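Local atomic coordinates of Sensory/regulatory protein rpfC (Xanthomonas campestris pv. campestris, PDB entry 3M6M), a protein that probably acts as the receiver domain of a sensor kinase, accepting a phosphoryl group to relay a signal, and binds a magnesium ion. Residues R16-D21 and L51-E56; M28-L33 and A124-T129; L42-N45 and Q49-D52. All blocks are in the same frame, centred on the assembly; numbering follows the deposited sequence.

In the fold
In this CheY-like receiver domain, contacts 1 and 3 lay helix 47-56 on one face of the parallel sheet, while contact 2 pairs two helices with each other on the other face. Contacts 1 and 3 have centres about 4 Å apart and use neighbouring strands 16-20 and 40-44; Leu18 CD2 and Val50 CG2 meet at 3.6 Å where they merge. Contact 2 has its centre about 16 Å from that of contact 1, and strand 16-20 links the faces through Val19 CG1 and Leu30 CD1, 3.7 Å apart. None of the contacts supplies a ligand to the magnesium site of Asp22, Asp65 and His67. The side chains of Leu30 and Asn45 lie about 10 and 11 Å from the ion.

Contact 1: residues R16-D21 and L51-E56; sequences RMLVAD and LDAMAE
Leu18 reaches out from strand 16-20 and sets one methyl, CD2, against two residues of helix 47-56. Leu18 CD2 is 3.7 Å from Met54 CG and 3.9 Å from Ala53 CB, and the second branch, Leu18 CD1, stays at 4.2 Å from Ala53 CB. The fork therefore faces the helix; the closest alpha carbons of the two segments, Leu18 CA and Ala53 CA, are 8.4 Å apart. Met54 meets it with CG, near the root of its chain, which chi1 of -73° sets opposite the carbonyl carbon. A bend at chi3 (81°) turns the methyl end aside, and the side chain goes on to touch Val62, Leu80, Met88 and Thr91.

Behind this first shell, Leu18 is fixed by its place in the sheet: its backbone pairs with Ala61 and Ile63, and its side chain is flanked by Leu42 and Tyr59. On the helix, Leu51 packs on Met76, Gln79 and Leu80 of helix 73-85. This is the helix-on-sheet packing of a CheY-like receiver domain, helix 47-56 covering strand 16-20, the neighbour of 40-44.

Carbon meets carbon throughout, so shape and exclusion of water, rather than directional bonds, set how this helix sits on the strand.

Contact 2: residues M28-L33 and A124-T129; sequences MVLQRL and AKLLDT
Helices 24-35 and 123-133 meet through Leu30, Leu33 and Leu126 while their backbones stay well apart, the nearest alpha carbons being Leu33 CA and Leu127 CA at 9.3 Å. Leu126 is the residue that bridges the gap. One methyl does all the touching: Leu126 CD2 lies 3.8 Å from Leu33 CD1 and 3.9 Å from Leu30 CD2. Leu30 and Leu33 are three residues apart on one helix, and Leu126 CD2 rests over the gap between their two methyls, its side chain crossing both of theirs at about a right angle.

The torsions explain the reach. With chi1 at -174°, Leu126 has its CG opposite the backbone N, and the residue faces helix 24-35. Leu33 does the unusual thing for a helical leucine: chi1 of 73° tucks CG between the backbone N and the carbonyl carbon, which turns CD1 onto Leu126.

In the receiver fold, an alpha/beta sandwich with five parallel strands, these are the first and last helices, brought side by side on one face of the sheet. The pairing thus closes the ends of the domain onto each other across some ninety residues of chain. Regular backbone bonds keep both segments helical, among them Arg32 N to Met28 O at 3.1 Å and Asp128 N to Ala124 O at 3.2 Å. Val121, just ahead of helix 123-133, touches all three leucines and fills in the same apolar patch. Leu117 of strand 115-118, outermost in this chain's sheet, touches Leu126 as well, and the side chain of Leu127 reaches His39.

Contact 3: residues L42-N45 and Q49-D52; sequences LCVN and QVLD
Val44, the residue that meets Gln49 and Val50 most fully, is held on the sheet by a probable hydrogen bond from its N to Val19 O, 2.8 Å long. Its backbone also pairs with Asp21, so the end of strand 40-44 is tied to strand 16-20 before the chain turns away. What follows is a beta-alpha unit: the strand ends at Val44, a short turn passes through Asn45, and helix 47-56 folds back over the sheet on its way to strand 61-65, which is the beta-alpha-beta crossover of the receiver fold.

The turn is so brief that Val44 CA and Gln49 CA are only 6.3 Å apart. Both branches of Val44 address the helix. Val44 CG2 lies against Gln49 CB at 3.2 Å, very short for two carbons; with Val44 chi1 at an unusual 94°, the exact fit there is doubtful at this resolution. Val44 CG1 sits on the other residue, 3.6 Å from Val50 N and 4.0 Å from Val50 CB. Ala20 of strand 16-20 touches both valines and extends the apolar patch into the sheet.

Asn45 and Gln49 make the outer margin. Asn45 puts its CB beside the helix while its amide leads away, its side chain touching Arg27 of helix 24-35. Gln49 answers with a chain that bends at chi2 (93°), bringing the amide nitrogen back over the turn until Gln49 NE2 stands 3.8 Å from Asn45 CB.

Contact 1: residues R16-D21 and L51-E56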
loop_
_atom_site.group_PDB
_atom_site.type_symbol
_atom_site.label_atom_id
_atom_site.label_comp_id
_atom_site.label_asym_id
_atom_site.label_seq_id
_atom_site.Cartn_x
_atom_site.Cartn_y
_atom_site.Cartn_z
ATOM N N ARG D 16 13.466 -33.576 -31.403
ATOM C CA ARG D 16 13.528 -34.560 -30.327
ATOM C C ARG D 16 12.392 -34.284 -29.340
ATOM O O ARG D 16 12.356 -33.234 -28.692
ATOM C CB ARG D 16 14.894 -34.505 -29.638
ATOM C CG ARG D 16 15.421 -35.857 -29.181
ATOM C CD ARG D 16 16.941 -35.838 -29.063
ATOM N NE ARG D 16 17.491 -37.169 -28.806
ATOM C CZ ARG D 16 17.903 -37.606 -27.617
ATOM N NH1 ARG D 16 17.840 -36.819 -26.549
ATOM N NH2 ARG D 16 18.385 -38.836 -27.497
ATOM N N MET D 17 11.463 -35.230 -29.242
ATOM C CA MET D 17 10.224 -35.024 -28.493
ATOM C C MET D 17 10.131 -35.855 -27.221
ATOM O O MET D 17 10.500 -37.031 -27.201
ATOM C CB MET D 17 9.007 -35.306 -29.379
ATOM C CG MET D 17 8.786 -34.288 -30.478
ATOM S SD MET D 17 8.261 -32.693 -29.836
ATOM C CE MET D 17 8.402 -31.688 -31.306
ATOM N N LEU D 18 9.628 -35.225 -26.163
ATOM C CA LEU D 18 9.369 -35.898 -24.898
ATOM C C LEU D 18 7.887 -35.772 -24.551
ATOM O O LEU D 18 7.341 -34.669 -24.503
ATOM C CB LEU D 18 10.253 -35.322 -23.787
ATOM C CG LEU D 18 10.265 -35.990 -22.407
ATOM C CD1 LEU D 18 10.549 -37.487 -22.480
ATOM C CD2 LEU D 18 11.284 -35.302 -21.521
ATOM N N VAL D 19 7.244 -36.915 -24.325
ATOM C CA VAL D 19 5.801 -36.966 -24.108
ATOM C C VAL D 19 5.474 -37.602 -22.759
ATOM O O VAL D 19 6.037 -38.638 -22.401
ATOM C CB VAL D 19 5.081 -37.739 -25.249
ATOM C CG1 VAL D 19 3.577 -37.761 -25.024
ATOM C CG2 VAL D 19 5.396 -37.123 -26.606
ATOM N N ALA D 20 4.567 -36.969 -22.018
ATOM C CA ALA D 20 4.098 -37.504 -20.743
ATOM C C ALA D 20 2.573 -37.610 -20.686
ATOM O O ALA D 20 1.862 -36.622 -20.872
ATOM C CB ALA D 20 4.619 -36.667 -19.583
ATOM N N ASP D 21 2.092 -38.826 -20.437
ATOM C CA ASP D 21 0.675 -39.098 -20.205
ATOM C C ASP D 21 0.549 -40.373 -19.379
ATOM O O ASP D 21 1.260 -41.351 -19.628
ATOM C CB ASP D 21 -0.083 -39.243 -21.527
ATOM C CG ASP D 21 -1.589 -39.187 -21.345
ATOM O OD1 ASP D 21 -2.155 -40.093 -20.694
ATOM O OD2 ASP D 21 -2.212 -38.242 -21.869
ATOM N N LEU D 51 10.789 -34.842 -15.941
ATOM C CA LEU D 51 11.806 -34.013 -15.295
ATOM C C LEU D 51 13.115 -34.788 -15.126
ATOM O O LEU D 51 14.197 -34.239 -15.348
ATOM C CB LEU D 51 11.302 -33.468 -13.955
ATOM C CG LEU D 51 10.108 -32.503 -13.996
ATOM C CD1 LEU D 51 9.454 -32.363 -12.626
ATOM C CD2 LEU D 51 10.504 -31.139 -14.541
ATOM N N ASP D 52 13.007 -36.066 -14.762
ATOM C CA ASP D 52 14.162 -36.965 -14.688
ATOM C C ASP D 52 14.830 -37.174 -16.053
ATOM O O ASP D 52 16.060 -37.239 -16.148
ATOM C CB ASP D 52 13.760 -38.318 -14.086
ATOM C CG ASP D 52 13.568 -38.264 -12.572
ATOM O OD1 ASP D 52 13.918 -37.240 -11.943
ATOM O OD2 ASP D 52 13.069 -39.261 -12.007
ATOM N N ALA D 53 14.012 -37.271 -17.102
ATOM C CA ALA D 53 14.503 -37.453 -18.468
ATOM C C ALA D 53 15.218 -36.213 -19.007
ATOM O O ALA D 53 16.225 -36.328 -19.710
ATOM C CB ALA D 53 13.359 -37.857 -19.394
ATOM N N MET D 54 14.695 -35.035 -18.664
ATOM C CA MET D 54 15.234 -33.757 -19.139
ATOM C C MET D 54 16.612 -33.444 -18.560
ATOM O O MET D 54 17.380 -32.677 -19.144
ATOM C CB MET D 54 14.264 -32.616 -18.825
ATOM C CG MET D 54 13.020 -32.600 -19.694
ATOM S SD MET D 54 11.738 -31.478 -19.099
ATOM C CE MET D 54 12.341 -29.916 -19.716
ATOM N N ALA D 55 16.911 -34.045 -17.411
ATOM C CA ALA D 55 18.211 -33.897 -16.771
ATOM C C ALA D 55 19.251 -34.837 -17.380
ATOM O O ALA D 55 20.455 -34.581 -17.292
ATOM C CB ALA D 55 18.089 -34.135 -15.274
ATOM N N GLU D 56 18.782 -35.920 -17.997
ATOM C CA GLU D 56 19.664 -36.912 -18.609
ATOM C C GLU D 56 19.959 -36.567 -20.071
ATOM O O GLU D 56 21.093 -36.716 -20.533
ATOM C CB GLU D 56 19.059 -38.317 -18.489
ATOM C CG GLU D 56 20.090 -39.448 -18.464
ATOM C CD GLU D 56 20.382 -40.032 -19.842
ATOM O OE1 GLU D 56 19.485 -40.695 -20.412
ATOM O OE2 GLU D 56 21.512 -39.846 -20.344
#

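Contact 2: residues M28-L33 and A124-T129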
loop_
_atom_site.group_PDB
_atom_site.type_symbol
_atom_site.label_atom_id
_atom_site.label_comp_id
_atom_site.label_asym_id
_atom_site.label_seq_id
_atom_site.Cartn_x
_atom_site.Cartn_y
_atom_site.Cartn_z
ATOM N N MET D 28 0.611 -43.919 -26.938
ATOM C CA MET D 28 0.731 -44.666 -28.190
ATOM C C MET D 28 0.267 -43.884 -29.418
ATOM O O MET D 28 0.946 -43.895 -30.446
ATOM C CB MET D 28 -0.002 -46.009 -28.099
ATOM C CG MET D 28 0.741 -47.060 -27.289
ATOM S SD MET D 28 -0.043 -48.683 -27.342
ATOM C CE MET D 28 1.213 -49.686 -26.542
ATOM N N VAL D 29 -0.874 -43.203 -29.308
ATOM C CA VAL D 29 -1.401 -42.400 -30.422
ATOM C C VAL D 29 -0.526 -41.179 -30.720
ATOM O O VAL D 29 -0.391 -40.777 -31.876
ATOM C CB VAL D 29 -2.900 -41.984 -30.240
ATOM C CG1 VAL D 29 -3.810 -43.210 -30.235
ATOM C CG2 VAL D 29 -3.110 -41.147 -28.981
ATOM N N LEU D 30 0.069 -40.606 -29.676
ATOM C CA LEU D 30 0.966 -39.462 -29.822
ATOM C C LEU D 30 2.298 -39.862 -30.449
ATOM O O LEU D 30 2.808 -39.161 -31.322
ATOM C CB LEU D 30 1.187 -38.761 -28.477
ATOM C CG LEU D 30 0.084 -37.807 -28.001
ATOM C CD1 LEU D 30 0.185 -37.560 -26.502
ATOM C CD2 LEU D 30 0.119 -36.488 -28.767
ATOM N N GLN D 31 2.848 -40.994 -30.007
ATOM C CA GLN D 31 4.090 -41.534 -30.562
ATOM C C GLN D 31 3.945 -41.853 -32.053
ATOM O O GLN D 31 4.822 -41.518 -32.851
ATOM C CB GLN D 31 4.524 -42.786 -29.788
ATOM C CG GLN D 31 5.897 -43.332 -30.169
ATOM C CD GLN D 31 6.336 -44.494 -29.295
ATOM O OE1 GLN D 31 6.292 -44.417 -28.065
ATOM N NE2 GLN D 31 6.774 -45.578 -29.927
ATOM N N ARG D 32 2.829 -42.485 -32.412
ATOM C CA ARG D 32 2.552 -42.884 -33.792
ATOM C C ARG D 32 2.431 -41.711 -34.763
ATOM O O ARG D 32 3.017 -41.738 -35.847
ATOM C CB ARG D 32 1.288 -43.746 -33.857
ATOM C CG ARG D 32 1.539 -45.245 -33.729
ATOM C CD ARG D 32 0.232 -46.033 -33.643
ATOM N NE ARG D 32 -0.758 -45.599 -34.632
ATOM C CZ ARG D 32 -0.872 -46.088 -35.865
ATOM N NH1 ARG D 32 -0.058 -47.047 -36.293
ATOM N NH2 ARG D 32 -1.811 -45.618 -36.677
ATOM N N LEU D 33 1.678 -40.682 -34.371
ATOM C CA LEU D 33 1.381 -39.563 -35.268
ATOM C C LEU D 33 2.567 -38.626 -35.520
ATOM O O LEU D 33 2.723 -38.113 -36.630
ATOM C CB LEU D 33 0.135 -38.783 -34.807
ATOM C CG LEU D 33 0.128 -37.849 -33.591
ATOM C CD1 LEU D 33 0.651 -36.460 -33.947
ATOM C CD2 LEU D 33 -1.281 -37.733 -33.033
ATOM N N ALA D 124 -2.958 -31.985 -37.226
ATOM C CA ALA D 124 -2.641 -30.757 -37.956
ATOM C C ALA D 124 -2.305 -29.597 -37.017
ATOM O O ALA D 124 -1.336 -28.874 -37.249
ATOM C CB ALA D 124 -3.786 -30.381 -38.888
ATOM N N LYS D 125 -3.104 -29.431 -35.962
ATOM C CA LYS D 125 -2.896 -28.360 -34.979
ATOM C C LYS D 125 -1.690 -28.585 -34.073
ATOM O O LYS D 125 -1.073 -27.623 -33.616
ATOM C CB LYS D 125 -4.157 -28.126 -34.136
ATOM C CG LYS D 125 -4.833 -26.771 -34.363
ATOM C CD LYS D 125 -5.475 -26.657 -35.746
ATOM C CE LYS D 125 -5.955 -25.240 -36.019
ATOM N NZ LYS D 125 -6.491 -25.098 -37.400
ATOM N N LEU D 126 -1.363 -29.848 -33.814
ATOM C CA LEU D 126 -0.203 -30.188 -32.995
ATOM C C LEU D 126 1.099 -29.927 -33.753
ATOM O O LEU D 126 1.992 -29.254 -33.237
ATOM C CB LEU D 126 -0.274 -31.645 -32.516
ATOM C CG LEU D 126 0.786 -32.158 -31.533
ATOM C CD1 LEU D 126 0.696 -31.461 -30.182
ATOM C CD2 LEU D 126 0.670 -33.664 -31.355
ATOM N N LEU D 127 1.188 -30.445 -34.977
ATOM C CA LEU D 127 2.402 -30.331 -35.794
ATOM C C LEU D 127 2.718 -28.898 -36.227
ATOM O O LEU D 127 3.888 -28.531 -36.351
ATOM C CB LEU D 127 2.324 -31.254 -37.015
ATOM C CG LEU D 127 2.426 -32.765 -36.769
ATOM C CD1 LEU D 127 1.895 -33.544 -37.965
ATOM C CD2 LEU D 127 3.852 -33.192 -36.434
ATOM N N ASP D 128 1.677 -28.098 -36.454
ATOM C CA ASP D 128 1.840 -26.689 -36.826
ATOM C C ASP D 128 2.338 -25.837 -35.660
ATOM O O ASP D 128 3.136 -24.916 -35.853
ATOM C CB ASP D 128 0.533 -26.116 -37.382
ATOM C CG ASP D 128 0.269 -26.536 -38.820
ATOM O OD1 ASP D 128 0.618 -27.677 -39.197
ATOM O OD2 ASP D 128 -0.296 -25.721 -39.578
ATOM N N THR D 129 1.861 -26.148 -34.456
ATOM C CA THR D 129 2.298 -25.456 -33.243
ATOM C C THR D 129 3.712 -25.864 -32.836
ATOM O O THR D 129 4.456 -25.057 -32.276
ATOM C CB THR D 129 1.330 -25.684 -32.063
ATOM O OG1 THR D 129 0.926 -27.058 -32.033
ATOM C CG2 THR D 129 0.096 -24.802 -32.201
#

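Contact 3: residues L42-N45 and Q49-D52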
loop_
_atom_site.group_PDB
_atom_site.type_symbol
_atom_site.label_atom_id
_atom_site.label_comp_id
_atom_site.label_asym_id
_atom_site.label_seq_id
_atom_site.Cartn_x
_atom_site.Cartn_y
_atom_site.Cartn_z
ATOM N N LEU D 42 10.208 -39.917 -27.059
ATOM C CA LEU D 42 10.283 -40.712 -25.835
ATOM C C LEU D 42 9.022 -40.467 -25.011
ATOM O O LEU D 42 8.677 -39.320 -24.705
ATOM C CB LEU D 42 11.537 -40.388 -25.011
ATOM C CG LEU D 42 11.799 -41.289 -23.791
ATOM C CD1 LEU D 42 12.426 -42.625 -24.191
ATOM C CD2 LEU D 42 12.668 -40.589 -22.761
ATOM N N CYS D 43 8.333 -41.551 -24.671
ATOM C CA CYS D 43 7.114 -41.477 -23.878
ATOM C C CYS D 43 7.368 -41.907 -22.444
ATOM O O CYS D 43 8.077 -42.883 -22.193
ATOM C CB CYS D 43 6.013 -42.328 -24.501
ATOM S SG CYS D 43 5.463 -41.703 -26.088
ATOM N N VAL D 44 6.778 -41.167 -21.512
ATOM C CA VAL D 44 6.970 -41.420 -20.092
ATOM C C VAL D 44 5.629 -41.361 -19.342
ATOM O O VAL D 44 4.654 -40.798 -19.849
ATOM C CB VAL D 44 8.067 -40.482 -19.512
ATOM C CG1 VAL D 44 7.472 -39.215 -18.891
ATOM C CG2 VAL D 44 8.947 -41.242 -18.532
ATOM N N ASN D 45 5.581 -41.945 -18.146
ATOM C CA ASN D 45 4.310 -42.201 -17.454
ATOM C C ASN D 45 3.739 -41.055 -16.603
ATOM O O ASN D 45 2.559 -41.078 -16.245
ATOM C CB ASN D 45 4.413 -43.478 -16.607
ATOM C CG ASN D 45 4.420 -44.751 -17.445
ATOM O OD1 ASN D 45 4.236 -45.846 -16.915
ATOM N ND2 ASN D 45 4.632 -44.615 -18.752
ATOM N N GLN D 49 8.826 -38.151 -14.102
ATOM C CA GLN D 49 9.672 -38.934 -14.994
ATOM C C GLN D 49 10.185 -38.127 -16.189
ATOM O O GLN D 49 11.273 -38.399 -16.695
ATOM C CB GLN D 49 8.943 -40.198 -15.471
ATOM C CG GLN D 49 8.548 -41.181 -14.364
ATOM C CD GLN D 49 7.133 -40.960 -13.843
ATOM O OE1 GLN D 49 6.716 -39.828 -13.582
ATOM N NE2 GLN D 49 6.389 -42.050 -13.686
ATOM N N VAL D 50 9.403 -37.145 -16.641
ATOM C CA VAL D 50 9.857 -36.238 -17.704
ATOM C C VAL D 50 10.945 -35.294 -17.182
ATOM O O VAL D 50 11.914 -35.004 -17.883
ATOM C CB VAL D 50 8.682 -35.474 -18.428
ATOM C CG1 VAL D 50 7.458 -35.385 -17.563
ATOM C CG2 VAL D 50 9.100 -34.081 -18.895
ATOM N N LEU D 51 10.789 -34.842 -15.941
ATOM C CA LEU D 51 11.806 -34.013 -15.295
ATOM C C LEU D 51 13.115 -34.788 -15.126
ATOM O O LEU D 51 14.197 -34.239 -15.348
ATOM C CB LEU D 51 11.302 -33.468 -13.955
ATOM C CG LEU D 51 10.108 -32.503 -13.996
ATOM C CD1 LEU D 51 9.454 -32.363 -12.626
ATOM C CD2 LEU D 51 10.504 -31.139 -14.541
ATOM N N ASP D 52 13.007 -36.066 -14.762
ATOM C CA ASP D 52 14.162 -36.965 -14.688
ATOM C C ASP D 52 14.830 -37.174 -16.053
ATOM O O ASP D 52 16.060 -37.239 -16.148
ATOM C CB ASP D 52 13.760 -38.318 -14.086
ATOM C CG ASP D 52 13.568 -38.264 -12.572
ATOM O OD1 ASP D 52 13.918 -37.240 -11.943
ATOM O OD2 ASP D 52 13.069 -39.261 -12.007
#